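Local coordinates for protein protease VII (Escherichia coli, PDB 1I78) that cleaves peptides and proteins as an omptin-family beta-barrel protease of the outer membrane, probably preferring sites between basic residues, at residues G19-K24 with N286-A291; P124-G129 with G185-E190; G133-R138 with F176-I181; F192-T197 with V235-Y240; K226-Y231 with N254-K259. The protein carries 3 engineered substitutions. All coordinates share one frame; numbering follows the deposited sequence.

Contact 1 of 5, residues G19-K24 with N286-A291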
# COMPACT_ATOMS: atom_id res chain seq x y z
N GLY A 19 -1.73 3.67 -15.83
CA GLY A 19 -0.43 3.13 -15.51
C GLY A 19 -0.48 1.82 -14.76
O GLY A 19 -1.46 1.09 -14.80
N THR A 20 0.61 1.55 -14.05
CA THR A 20 0.75 0.32 -13.31
C THR A 20 1.15 0.53 -11.86
O THR A 20 1.73 1.56 -11.49
CB THR A 20 1.80 -0.59 -13.98
OG1 THR A 20 3.09 0.01 -13.82
CG2 THR A 20 1.51 -0.74 -15.47
N LEU A 21 0.85 -0.49 -11.06
CA LEU A 21 1.14 -0.53 -9.64
C LEU A 21 1.84 -1.83 -9.33
O LEU A 21 1.34 -2.90 -9.67
CB LEU A 21 -0.15 -0.50 -8.81
CG LEU A 21 0.03 -0.91 -7.34
CD1 LEU A 21 0.61 0.25 -6.57
CD2 LEU A 21 -1.30 -1.37 -6.76
N SER A 22 3.00 -1.75 -8.69
CA SER A 22 3.74 -2.95 -8.31
C SER A 22 4.01 -2.81 -6.82
O SER A 22 4.20 -1.70 -6.33
CB SER A 22 5.05 -3.03 -9.09
OG SER A 22 4.81 -2.99 -10.49
N GLY A 23 4.02 -3.92 -6.10
CA GLY A 23 4.28 -3.81 -4.67
C GLY A 23 4.41 -5.11 -3.92
O GLY A 23 4.35 -6.19 -4.51
N LYS A 24 4.60 -5.00 -2.61
CA LYS A 24 4.75 -6.16 -1.76
C LYS A 24 4.36 -5.82 -0.34
O LYS A 24 4.65 -4.73 0.16
CB LYS A 24 6.20 -6.63 -1.79
CG LYS A 24 6.50 -7.84 -0.91
CD LYS A 24 7.95 -8.25 -1.13
CE LYS A 24 8.30 -9.56 -0.44
NZ LYS A 24 9.72 -9.93 -0.74
N ASN A 286 5.02 0.21 -2.35
CA ASN A 286 4.51 0.17 -3.70
C ASN A 286 5.26 1.13 -4.59
O ASN A 286 5.87 2.11 -4.13
CB ASN A 286 3.03 0.53 -3.72
CG ASN A 286 2.20 -0.36 -2.82
OD1 ASN A 286 2.06 -1.56 -3.08
ND2 ASN A 286 1.65 0.22 -1.75
N PHE A 287 5.21 0.81 -5.87
CA PHE A 287 5.80 1.58 -6.94
C PHE A 287 4.64 1.82 -7.90
O PHE A 287 3.94 0.88 -8.28
CB PHE A 287 6.87 0.77 -7.65
CG PHE A 287 8.25 1.10 -7.23
CD1 PHE A 287 9.13 0.09 -6.82
CD2 PHE A 287 8.71 2.41 -7.28
CE1 PHE A 287 10.45 0.39 -6.45
CE2 PHE A 287 10.02 2.73 -6.91
CZ PHE A 287 10.89 1.71 -6.50
N ILE A 288 4.44 3.09 -8.27
CA ILE A 288 3.38 3.45 -9.20
C ILE A 288 3.96 4.24 -10.36
O ILE A 288 4.59 5.29 -10.17
CB ILE A 288 2.31 4.31 -8.53
CG1 ILE A 288 1.57 3.48 -7.48
CG2 ILE A 288 1.34 4.84 -9.60
CD1 ILE A 288 0.45 4.24 -6.79
N THR A 289 3.74 3.73 -11.56
CA THR A 289 4.24 4.38 -12.75
C THR A 289 3.01 4.79 -13.54
O THR A 289 2.13 3.98 -13.81
CB THR A 289 5.13 3.42 -13.55
OG1 THR A 289 6.33 3.16 -12.80
CG2 THR A 289 5.49 4.01 -14.91
N THR A 290 2.96 6.06 -13.90
CA THR A 290 1.80 6.57 -14.59
C THR A 290 2.09 7.66 -15.61
O THR A 290 3.14 8.31 -15.59
CB THR A 290 0.80 7.13 -13.56
OG1 THR A 290 -0.33 7.68 -14.24
CG2 THR A 290 1.44 8.24 -12.71
N ALA A 291 1.14 7.84 -16.52
CA ALA A 291 1.22 8.87 -17.54
C ALA A 291 -0.21 9.37 -17.78
O ALA A 291 -1.17 8.58 -17.76
CB ALA A 291 1.82 8.31 -18.81
O HOH W 1 4.76 0.47 -11.00
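Thr20 and Thr289 exchange two backbone hydrogen bonds, as do Ser22 and Phe287; in the second pair Ser22 N reaches Phe287 O at 2.8 Å with an angle of 171° at the hydrogen. Water 1 sits beside these strands, weakly bonded to Phe287 O at 2.9 Å and to Thr20 O, both of which already accept a backbone N-H. Strand 12-31 here meets strand 272-296, the first and last long strands of the chain, so the pairing closes the antiparallel barrel. Apolar contact is confined to the inner face. There Leu21, its CG anti to the backbone N (chi1 164°), brings CD1 to 3.5 Å from Ile288 CG1 and 3.7 Å from Asn286 CB, and Trp71 touches both Leu21 and Ile288. Lacking a side chain, Gly23 suits its place opposite Asn286, whose OD1 lies 3.5 Å from Gly23 CA. The amide's ND2 turns instead to Asn254 OD1, while on the outer face Ser22 OG is held by Asn48 N.

Contact 2 of 5, residues P124-G129 with G185-E190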
# COMPACT_ATOMS: atom_id res chain seq x y z
N PRO A 124 3.97 31.94 -11.80
CA PRO A 124 3.59 31.33 -13.09
C PRO A 124 4.53 30.19 -13.51
O PRO A 124 4.10 29.24 -14.18
CB PRO A 124 3.65 32.51 -14.06
CG PRO A 124 3.38 33.71 -13.18
CD PRO A 124 4.21 33.39 -11.96
N ASN A 125 5.80 30.28 -13.11
CA ASN A 125 6.79 29.27 -13.46
C ASN A 125 7.27 28.35 -12.32
O ASN A 125 8.09 27.47 -12.55
CB ASN A 125 8.00 29.93 -14.12
CG ASN A 125 7.67 30.55 -15.46
OD1 ASN A 125 7.01 29.93 -16.30
ND2 ASN A 125 8.14 31.78 -15.68
N TYR A 126 6.79 28.57 -11.10
CA TYR A 126 7.19 27.71 -9.99
C TYR A 126 6.24 27.78 -8.80
O TYR A 126 5.70 28.83 -8.46
CB TYR A 126 8.62 28.04 -9.55
CG TYR A 126 8.83 29.47 -9.12
CD1 TYR A 126 8.50 29.88 -7.83
CD2 TYR A 126 9.38 30.41 -9.99
CE1 TYR A 126 8.72 31.19 -7.41
CE2 TYR A 126 9.60 31.72 -9.60
CZ TYR A 126 9.27 32.11 -8.30
OH TYR A 126 9.47 33.41 -7.90
N ARG A 127 6.05 26.62 -8.17
CA ARG A 127 5.13 26.46 -7.05
C ARG A 127 5.78 25.61 -5.96
O ARG A 127 6.43 24.61 -6.27
CB ARG A 127 3.86 25.78 -7.56
CG ARG A 127 2.57 26.31 -7.01
CD ARG A 127 1.50 26.35 -8.09
NE ARG A 127 0.48 25.31 -7.96
CZ ARG A 127 0.68 24.02 -8.23
NH1 ARG A 127 1.87 23.61 -8.65
NH2 ARG A 127 -0.32 23.15 -8.08
N LEU A 128 5.59 25.99 -4.71
CA LEU A 128 6.13 25.25 -3.56
C LEU A 128 5.06 25.32 -2.48
O LEU A 128 4.69 26.41 -2.05
CB LEU A 128 7.40 25.92 -3.02
CG LEU A 128 8.62 25.11 -2.57
CD1 LEU A 128 9.43 25.95 -1.60
CD2 LEU A 128 8.22 23.81 -1.91
N GLY A 129 4.57 24.18 -2.02
CA GLY A 129 3.54 24.22 -1.00
C GLY A 129 3.57 23.12 0.05
O GLY A 129 3.99 21.99 -0.20
N GLY A 185 5.73 20.46 -5.21
CA GLY A 185 6.28 21.58 -5.96
C GLY A 185 6.66 21.26 -7.40
O GLY A 185 6.72 20.10 -7.79
N SER A 186 6.92 22.30 -8.18
CA SER A 186 7.27 22.14 -9.58
C SER A 186 7.79 23.43 -10.20
O SER A 186 7.28 24.52 -9.94
CB SER A 186 6.05 21.65 -10.37
OG SER A 186 4.92 22.49 -10.15
N TYR A 187 8.83 23.31 -11.03
CA TYR A 187 9.42 24.45 -11.69
C TYR A 187 9.13 24.35 -13.18
O TYR A 187 9.06 23.26 -13.74
CB TYR A 187 10.93 24.47 -11.46
CG TYR A 187 11.58 25.77 -11.84
CD1 TYR A 187 11.48 26.89 -11.01
CD2 TYR A 187 12.32 25.88 -13.01
CE1 TYR A 187 12.09 28.09 -11.35
CE2 TYR A 187 12.93 27.08 -13.36
CZ TYR A 187 12.82 28.18 -12.53
OH TYR A 187 13.45 29.36 -12.88
N ARG A 188 8.99 25.50 -13.83
CA ARG A 188 8.67 25.51 -15.24
C ARG A 188 9.57 26.39 -16.10
O ARG A 188 9.71 27.59 -15.85
CB ARG A 188 7.21 25.94 -15.43
CG ARG A 188 6.76 26.00 -16.87
CD ARG A 188 5.32 26.49 -16.98
NE ARG A 188 4.86 26.44 -18.37
CZ ARG A 188 3.60 26.67 -18.76
NH1 ARG A 188 2.66 26.97 -17.87
NH2 ARG A 188 3.30 26.60 -20.04
N TYR A 189 10.19 25.78 -17.10
CA TYR A 189 11.03 26.52 -18.03
C TYR A 189 10.41 26.38 -19.42
O TYR A 189 10.33 25.29 -19.97
CB TYR A 189 12.46 25.97 -18.05
CG TYR A 189 13.35 26.73 -19.01
CD1 TYR A 189 13.56 28.10 -18.85
CD2 TYR A 189 13.93 26.08 -20.10
CE1 TYR A 189 14.34 28.82 -19.76
CE2 TYR A 189 14.71 26.79 -21.02
CZ TYR A 189 14.91 28.16 -20.84
OH TYR A 189 15.65 28.88 -21.76
N GLU A 190 9.96 27.51 -19.97
CA GLU A 190 9.31 27.52 -21.28
C GLU A 190 7.99 26.74 -21.13
O GLU A 190 7.11 27.16 -20.38
CB GLU A 190 10.20 26.87 -22.34
CG GLU A 190 11.63 27.39 -22.36
CD GLU A 190 11.91 28.33 -23.52
OE1 GLU A 190 11.56 27.97 -24.67
OE2 GLU A 190 12.50 29.41 -23.30
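Arg127 and Ser186 pair across two antiparallel barrel strands, 126-149 and 169-189, near the end of the barrel that is presumably periplasmic, and the close part of the contact lies around them. They exchange two backbone hydrogen bonds, each of 3.0 Å between N and O. Arg127 O also lies 3.0 Å from Gly185 CA, a place that suits a residue without a side chain. Both side chains share the face opposite the tyrosines, Ser186 OG at the guanidinium edge. The pairing runs on to Asn125, whose O accepts Arg188 N and whose CB lies 3.4 Å from Arg188 O. The outward tyrosines form the looser surface side: Tyr187 CD1 lies 3.4 Å from Tyr126 CB, but Tyr126 has its CG wedged between backbone N and carbonyl carbon (chi1 59°), which carries its ring off from the neighbouring strand. Only the polar end of the extended Arg188 leads away, to Asp191, and its NE donates to Glu190 O at 3.1 Å, 26° out of the guanidinium plane.

Contact 3 of 5, residues G133-R138 with F176-I181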
# COMPACT_ATOMS: atom_id res chain seq x y z
N GLY A 133 -3.08 16.11 4.78
CA GLY A 133 -4.18 15.35 4.23
C GLY A 133 -4.42 14.00 4.87
O GLY A 133 -3.80 13.63 5.87
N TYR A 134 -5.34 13.26 4.27
CA TYR A 134 -5.74 11.96 4.75
C TYR A 134 -5.87 11.00 3.56
O TYR A 134 -6.45 11.36 2.53
CB TYR A 134 -7.08 12.09 5.47
CG TYR A 134 -7.65 10.78 5.95
CD1 TYR A 134 -7.11 10.15 7.07
CD2 TYR A 134 -8.70 10.16 5.28
CE1 TYR A 134 -7.61 8.93 7.52
CE2 TYR A 134 -9.20 8.93 5.72
CZ TYR A 134 -8.64 8.33 6.85
OH TYR A 134 -9.11 7.11 7.30
N GLN A 135 -5.36 9.79 3.70
CA GLN A 135 -5.45 8.80 2.62
C GLN A 135 -5.89 7.46 3.15
O GLN A 135 -5.62 7.12 4.29
CB GLN A 135 -4.09 8.57 1.95
CG GLN A 135 -3.53 9.72 1.18
CD GLN A 135 -2.16 9.39 0.60
OE1 GLN A 135 -1.27 8.93 1.31
NE2 GLN A 135 -1.99 9.65 -0.70
N GLU A 136 -6.56 6.69 2.30
CA GLU A 136 -7.01 5.35 2.65
C GLU A 136 -6.77 4.42 1.47
O GLU A 136 -7.19 4.71 0.35
CB GLU A 136 -8.49 5.33 3.01
CG GLU A 136 -8.80 5.53 4.47
CD GLU A 136 -10.24 5.15 4.81
OE1 GLU A 136 -10.73 4.13 4.26
OE2 GLU A 136 -10.87 5.86 5.63
N SER A 137 -6.09 3.31 1.69
CA SER A 137 -5.86 2.36 0.61
C SER A 137 -6.30 0.97 1.05
O SER A 137 -6.24 0.65 2.24
CB SER A 137 -4.38 2.35 0.18
OG SER A 137 -3.54 2.05 1.27
N ARG A 138 -6.73 0.16 0.09
CA ARG A 138 -7.16 -1.20 0.39
C ARG A 138 -6.55 -2.23 -0.57
O ARG A 138 -6.36 -1.96 -1.76
CB ARG A 138 -8.69 -1.30 0.32
CG ARG A 138 -9.42 -0.62 1.44
CD ARG A 138 -10.93 -0.66 1.19
NE ARG A 138 -11.69 -0.25 2.37
CZ ARG A 138 -11.70 0.98 2.87
NH1 ARG A 138 -10.99 1.95 2.30
NH2 ARG A 138 -12.41 1.24 3.97
N PHE A 176 -5.30 0.72 5.06
CA PHE A 176 -4.35 1.71 5.56
C PHE A 176 -5.02 3.09 5.65
O PHE A 176 -5.44 3.63 4.66
CB PHE A 176 -3.14 1.79 4.61
CG PHE A 176 -2.36 0.51 4.49
CD1 PHE A 176 -1.33 0.22 5.39
CD2 PHE A 176 -2.68 -0.42 3.51
CE1 PHE A 176 -0.63 -0.97 5.30
CE2 PHE A 176 -1.98 -1.62 3.42
CZ PHE A 176 -0.96 -1.89 4.31
N LYS A 177 -5.11 3.63 6.86
CA LYS A 177 -5.67 4.95 7.09
C LYS A 177 -4.46 5.82 7.33
O LYS A 177 -3.69 5.55 8.25
CB LYS A 177 -6.55 4.95 8.33
CG LYS A 177 -7.77 4.03 8.23
CD LYS A 177 -8.68 4.23 9.43
CE LYS A 177 -9.76 3.20 9.46
NZ LYS A 177 -10.70 3.42 10.60
N MET A 178 -4.27 6.87 6.53
CA MET A 178 -3.08 7.68 6.69
C MET A 178 -3.19 9.20 6.78
O MET A 178 -3.32 9.88 5.77
CB MET A 178 -2.08 7.35 5.58
CG MET A 178 -1.78 5.87 5.38
SD MET A 178 -0.62 5.57 4.01
CE MET A 178 -1.73 4.83 2.80
N PRO A 179 -3.17 9.75 8.00
CA PRO A 179 -3.24 11.21 8.08
C PRO A 179 -1.79 11.58 7.74
O PRO A 179 -0.86 10.91 8.19
CB PRO A 179 -3.56 11.45 9.55
CG PRO A 179 -4.37 10.23 9.91
CD PRO A 179 -3.57 9.13 9.28
N TYR A 180 -1.55 12.62 6.96
CA TYR A 180 -0.16 12.90 6.61
C TYR A 180 0.16 14.35 6.31
O TYR A 180 -0.72 15.15 6.04
CB TYR A 180 0.23 12.05 5.39
CG TYR A 180 -0.43 12.53 4.11
CD1 TYR A 180 0.13 13.57 3.36
CD2 TYR A 180 -1.67 12.01 3.70
CE1 TYR A 180 -0.51 14.08 2.24
CE2 TYR A 180 -2.33 12.52 2.58
CZ TYR A 180 -1.74 13.55 1.85
OH TYR A 180 -2.37 14.06 0.73
N ILE A 181 1.45 14.68 6.35
CA ILE A 181 1.91 16.02 6.01
C ILE A 181 2.84 15.85 4.81
O ILE A 181 3.41 14.76 4.59
CB ILE A 181 2.69 16.67 7.17
CG1 ILE A 181 3.87 15.78 7.56
CG2 ILE A 181 1.74 16.95 8.33
CD1 ILE A 181 4.70 16.27 8.74
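Tyr180 lies across Gly133, and these two, with Gln135, bury more surface in the contact than any other residues. The tyrosine adopts chi1 71°, its CG between backbone N and carbonyl carbon, which swings the ring over the opposite strand. Gly133 CA then sits over one ring face, 4.0 Å from the centroid and 23° off the normal, a CH-pi contact. This is the aromatic rescue of glycine: the ring occupies the side on which Gly133 has no side chain, while the two residues exchange backbone bonds such as Tyr180 N to Gly133 O at 2.7 Å. Gln135, next along the same inner face, sets its CG 3.4 Å from Tyr180 CE2, with the amide plane turned 53° from the ring. Both polar ends look to strand 97-119 of the barrel, since Tyr180 OH bonds Asp113 and Gln135 NE2 bonds it weakly. A polar lining of this kind suits the interior of an omptin barrel, formed here by neighbouring antiparallel strands 126-149 and 169-189. On the outer face Tyr134 runs alongside Lys177, its OH 3.5 Å from Lys177 CG, while Pro179 CG meets the ring edge. That same hydroxyl donates to Glu136 OE2 at 2.7 Å, on the anti side and somewhat out of the carboxylate plane. Glu136 OE1 takes Arg138 NH1 in a salt bridge of 2.9 Å.

Contact 4 of 5, residues F192-T197 with V235-Y240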
# COMPACT_ATOMS: atom_id res chain seq x y z
N PHE A 192 8.11 23.33 -20.53
CA PHE A 192 8.51 22.09 -19.88
C PHE A 192 8.40 22.23 -18.35
O PHE A 192 8.74 23.28 -17.79
CB PHE A 192 9.95 21.73 -20.28
CG PHE A 192 10.36 20.36 -19.86
CD1 PHE A 192 9.67 19.24 -20.31
CD2 PHE A 192 11.42 20.18 -18.98
CE1 PHE A 192 10.03 17.96 -19.89
CE2 PHE A 192 11.79 18.90 -18.55
CZ PHE A 192 11.09 17.79 -19.01
N GLU A 193 7.94 21.18 -17.69
CA GLU A 193 7.77 21.23 -16.24
C GLU A 193 8.20 19.97 -15.50
O GLU A 193 7.84 18.85 -15.88
CB GLU A 193 6.30 21.53 -15.93
CG GLU A 193 6.02 21.94 -14.49
CD GLU A 193 4.63 22.54 -14.33
OE1 GLU A 193 3.63 21.81 -14.48
OE2 GLU A 193 4.54 23.76 -14.06
N LEU A 194 8.97 20.17 -14.44
CA LEU A 194 9.46 19.09 -13.59
C LEU A 194 8.90 19.34 -12.19
O LEU A 194 8.95 20.47 -11.69
CB LEU A 194 10.99 19.09 -13.53
CG LEU A 194 11.78 18.74 -14.80
CD1 LEU A 194 13.26 18.92 -14.53
CD2 LEU A 194 11.49 17.32 -15.24
N GLY A 195 8.37 18.30 -11.55
CA GLY A 195 7.82 18.46 -10.22
C GLY A 195 8.08 17.29 -9.28
O GLY A 195 8.61 16.24 -9.67
N GLY A 196 7.70 17.47 -8.02
CA GLY A 196 7.89 16.42 -7.03
C GLY A 196 6.96 16.58 -5.85
O GLY A 196 6.43 17.66 -5.58
N THR A 197 6.77 15.48 -5.12
CA THR A 197 5.92 15.47 -3.96
C THR A 197 6.47 14.51 -2.92
O THR A 197 6.86 13.39 -3.25
CB THR A 197 4.50 15.05 -4.30
OG1 THR A 197 3.92 16.01 -5.19
CG2 THR A 197 3.66 14.97 -3.04
N VAL A 235 7.84 11.95 -8.37
CA VAL A 235 8.41 12.95 -9.27
C VAL A 235 7.72 12.83 -10.63
O VAL A 235 7.32 11.74 -11.05
CB VAL A 235 9.96 12.79 -9.43
CG1 VAL A 235 10.65 13.05 -8.08
CG2 VAL A 235 10.31 11.40 -9.94
N ASN A 236 7.57 13.97 -11.30
CA ASN A 236 6.92 14.01 -12.60
C ASN A 236 7.62 14.94 -13.59
O ASN A 236 8.41 15.81 -13.22
CB ASN A 236 5.47 14.46 -12.42
CG ASN A 236 5.35 15.78 -11.67
OD1 ASN A 236 5.76 16.83 -12.16
ND2 ASN A 236 4.79 15.72 -10.47
N ALA A 237 7.33 14.71 -14.87
CA ALA A 237 7.88 15.50 -15.97
C ALA A 237 6.78 15.65 -17.00
O ALA A 237 6.14 14.66 -17.39
CB ALA A 237 9.10 14.80 -16.58
N GLY A 238 6.56 16.88 -17.46
CA GLY A 238 5.51 17.10 -18.43
C GLY A 238 5.72 18.28 -19.36
O GLY A 238 6.63 19.10 -19.18
N TYR A 239 4.84 18.37 -20.35
CA TYR A 239 4.92 19.41 -21.36
C TYR A 239 3.56 20.06 -21.61
O TYR A 239 2.54 19.38 -21.72
CB TYR A 239 5.44 18.78 -22.67
CG TYR A 239 5.72 19.75 -23.79
CD1 TYR A 239 6.80 20.64 -23.72
CD2 TYR A 239 4.92 19.78 -24.93
CE1 TYR A 239 7.08 21.52 -24.77
CE2 TYR A 239 5.18 20.66 -25.99
CZ TYR A 239 6.27 21.53 -25.90
OH TYR A 239 6.53 22.41 -26.94
N TYR A 240 3.55 21.39 -21.69
CA TYR A 240 2.31 22.09 -21.96
C TYR A 240 2.03 22.08 -23.46
O TYR A 240 2.57 22.90 -24.20
CB TYR A 240 2.35 23.53 -21.44
CG TYR A 240 2.29 23.60 -19.93
CD1 TYR A 240 3.41 23.29 -19.16
CD2 TYR A 240 1.09 23.91 -19.27
CE1 TYR A 240 3.35 23.28 -17.78
CE2 TYR A 240 1.02 23.90 -17.89
CZ TYR A 240 2.16 23.58 -17.15
OH TYR A 240 2.11 23.53 -15.77
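Glu193 OE1 is gripped twice, by Tyr240 OH at 2.6 Å and by Lys246 NZ in a salt bridge. The hydroxyl approaches from above the carboxylate, 39° out of its plane, and the carboxylate and ring planes stand 79° apart, with Glu193 CD at the edge of the ring. An extended glutamate with CG anti to the backbone N gives this buried charge the length to meet the tyrosine, and the two donors probably favour its ionised form. The Tyr240 ring is used again, in a cation-pi contact with Arg188. All this lies on the inner face of the barrel, where strands 192-213 and 219-242, the arms of one antiparallel hairpin, pair near the end that is presumably periplasmic. Gly238 lies opposite Glu193, and the two backbones exchange bonds, Gly238 N to Glu193 O being 2.8 Å. Gly195 pairs with Asn236 in the same way. Here chi1 of 54° folds the asparagine amide across toward the glycine, OD1 coming 3.3 Å from Gly195 CA, a position that suits a residue with no side chain; Asn236 ND2 is bonded to Glu250. The outward face is apolar, probably toward lipid. Leu194 CD2 touches Ala237 CB at 3.7 Å, and the Phe192 ring leans across so that CZ comes 4.3 Å from the same methyl.

Contact 5 of 5, residues K226-Y231 with N254-K259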
# COMPACT_ATOMS: atom_id res chain seq x y z
N LYS A 226 -0.94 0.50 15.12
CA LYS A 226 -1.15 1.94 15.26
C LYS A 226 0.14 2.76 15.31
O LYS A 226 1.21 2.24 15.62
CB LYS A 226 -1.95 2.21 16.54
CG LYS A 226 -3.26 1.45 16.64
CD LYS A 226 -3.90 1.64 18.01
CE LYS A 226 -5.11 0.72 18.20
NZ LYS A 226 -5.67 0.76 19.59
N ASP A 227 0.02 4.05 15.00
CA ASP A 227 1.16 4.96 15.03
C ASP A 227 2.31 4.45 14.17
O ASP A 227 3.49 4.51 14.55
CB ASP A 227 1.60 5.17 16.47
CG ASP A 227 0.47 5.72 17.35
OD1 ASP A 227 0.10 5.07 18.36
OD2 ASP A 227 -0.05 6.81 17.01
N GLN A 228 1.95 3.97 12.99
CA GLN A 228 2.89 3.40 12.05
C GLN A 228 3.43 4.49 11.10
O GLN A 228 2.71 5.43 10.76
CB GLN A 228 2.16 2.29 11.29
CG GLN A 228 3.01 1.43 10.39
CD GLN A 228 2.45 0.03 10.25
OE1 GLN A 228 1.23 -0.17 10.13
NE2 GLN A 228 3.33 -0.96 10.25
N ASN A 229 4.68 4.36 10.69
CA ASN A 229 5.29 5.34 9.79
C ASN A 229 5.01 5.07 8.32
O ASN A 229 4.87 3.92 7.88
CB ASN A 229 6.80 5.40 10.02
CG ASN A 229 7.17 6.01 11.38
OD1 ASN A 229 8.05 5.52 12.07
ND2 ASN A 229 6.49 7.10 11.75
N TYR A 230 4.92 6.16 7.56
CA TYR A 230 4.65 6.11 6.14
C TYR A 230 5.51 7.16 5.46
O TYR A 230 5.71 8.26 5.98
CB TYR A 230 3.18 6.40 5.87
CG TYR A 230 2.89 6.72 4.43
CD1 TYR A 230 2.92 5.73 3.45
CD2 TYR A 230 2.59 8.03 4.04
CE1 TYR A 230 2.65 6.02 2.12
CE2 TYR A 230 2.31 8.34 2.71
CZ TYR A 230 2.34 7.33 1.76
OH TYR A 230 2.03 7.63 0.44
N TYR A 231 6.05 6.81 4.30
CA TYR A 231 6.86 7.75 3.56
C TYR A 231 6.46 7.63 2.11
O TYR A 231 6.02 6.57 1.67
CB TYR A 231 8.37 7.45 3.69
CG TYR A 231 8.84 7.23 5.12
CD1 TYR A 231 8.68 5.99 5.74
CD2 TYR A 231 9.40 8.27 5.86
CE1 TYR A 231 9.07 5.78 7.07
CE2 TYR A 231 9.80 8.08 7.20
CZ TYR A 231 9.63 6.83 7.80
OH TYR A 231 10.02 6.61 9.11
N ASN A 254 6.29 4.41 -2.28
CA ASN A 254 5.74 4.67 -0.97
C ASN A 254 5.93 3.45 -0.11
O ASN A 254 5.88 2.33 -0.59
CB ASN A 254 4.27 5.08 -1.06
CG ASN A 254 3.41 3.99 -1.59
OD1 ASN A 254 3.29 2.93 -0.98
ND2 ASN A 254 2.80 4.23 -2.75
N ARG A 255 6.18 3.69 1.17
CA ARG A 255 6.41 2.60 2.09
C ARG A 255 5.74 2.78 3.43
O ARG A 255 5.61 3.90 3.95
CB ARG A 255 7.91 2.42 2.32
CG ARG A 255 8.24 1.37 3.36
CD ARG A 255 9.73 1.09 3.43
NE ARG A 255 10.05 0.04 4.39
CZ ARG A 255 9.51 -1.17 4.40
NH1 ARG A 255 8.60 -1.51 3.48
NH2 ARG A 255 9.87 -2.05 5.33
N VAL A 256 5.29 1.66 3.98
CA VAL A 256 4.70 1.64 5.31
C VAL A 256 5.61 0.74 6.11
O VAL A 256 5.66 -0.47 5.89
CB VAL A 256 3.28 1.07 5.32
CG1 VAL A 256 2.85 0.80 6.77
CG2 VAL A 256 2.33 2.04 4.69
N THR A 257 6.37 1.33 7.02
CA THR A 257 7.31 0.59 7.85
C THR A 257 6.63 -0.38 8.80
O THR A 257 5.56 -0.10 9.36
CB THR A 257 8.19 1.56 8.64
OG1 THR A 257 9.11 2.19 7.75
CG2 THR A 257 8.98 0.84 9.71
N ASN A 258 7.25 -1.54 9.00
CA ASN A 258 6.70 -2.55 9.88
C ASN A 258 6.70 -2.13 11.34
O ASN A 258 7.62 -1.45 11.82
CB ASN A 258 7.48 -3.86 9.73
CG ASN A 258 6.90 -4.96 10.59
OD1 ASN A 258 5.73 -5.32 10.46
ND2 ASN A 258 7.71 -5.50 11.48
N LYS A 259 5.66 -2.55 12.04
CA LYS A 259 5.48 -2.25 13.45
C LYS A 259 4.56 -3.35 13.98
O LYS A 259 3.84 -3.98 13.21
CB LYS A 259 4.84 -0.86 13.60
CG LYS A 259 4.68 -0.35 15.02
CD LYS A 259 4.36 1.15 15.01
CE LYS A 259 4.30 1.74 16.41
NZ LYS A 259 3.16 1.20 17.21
O HOH W 2 6.31 2.13 11.52
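Lys259 reaches across to the opposite strand to donate from NZ to Lys226 O at 2.7 Å, so a side chain bonds where the strands have parted. The parting coincides with a G1 beta bulge, in which Asp227 and Gln228 both face Val204 of strand 192-213, and the strand turns a corner there. Regular antiparallel pairing of the hairpin arms 219-242 and 245-267 holds from Tyr231 and Arg255 through Tyr230 and Val256, with Thr257 N still bonded to Asn229 O. Toward the corner, water 2 bridges Asn229 N, at 2.9 Å, and Thr257 O, at 3.2 Å. Thr257 O also accepts Gln228 NE2 at 2.6 Å. Glutamine suits this buried site because its amide can serve several strands: NE2 also bonds Ile282 O, and OE1 takes Ser206 OG. Val256 packs between neighbours on the inner face, CG1 3.6 Å from Gln228 CD and CG2 3.9 Å from Tyr230 CD1, while Tyr230 CE1 rests 3.7 Å from Asn254 CB. Asp227 OD1, 5.1 Å from Lys259 NZ, is not in contact, but its charge would probably help keep the ammonium protonated beside the carbonyl it bonds.

All five contacts join neighbouring strands of one closed antiparallel barrel. Contact 1 shuts the barrel, and along the chain the other four are nested inside the loop it closes. Contacts 2 and 4, with centres 9 Å apart, are stitched together at one end of the barrel through the shared run of strands 169-189 and 192-213. Contacts 3 and 5 meet across the interior, centres 11 Å apart, where Met178 packs on Tyr230; contact 5 also adjoins contact 1 along the strand edge at Asn254 and Asn286. Bound octyl glucoside lies about 12 Å from Gly19 and from the Ser137 side chain. In omptins the active site lies in the extracellular cleft, toward the other end from contacts 2 and 4.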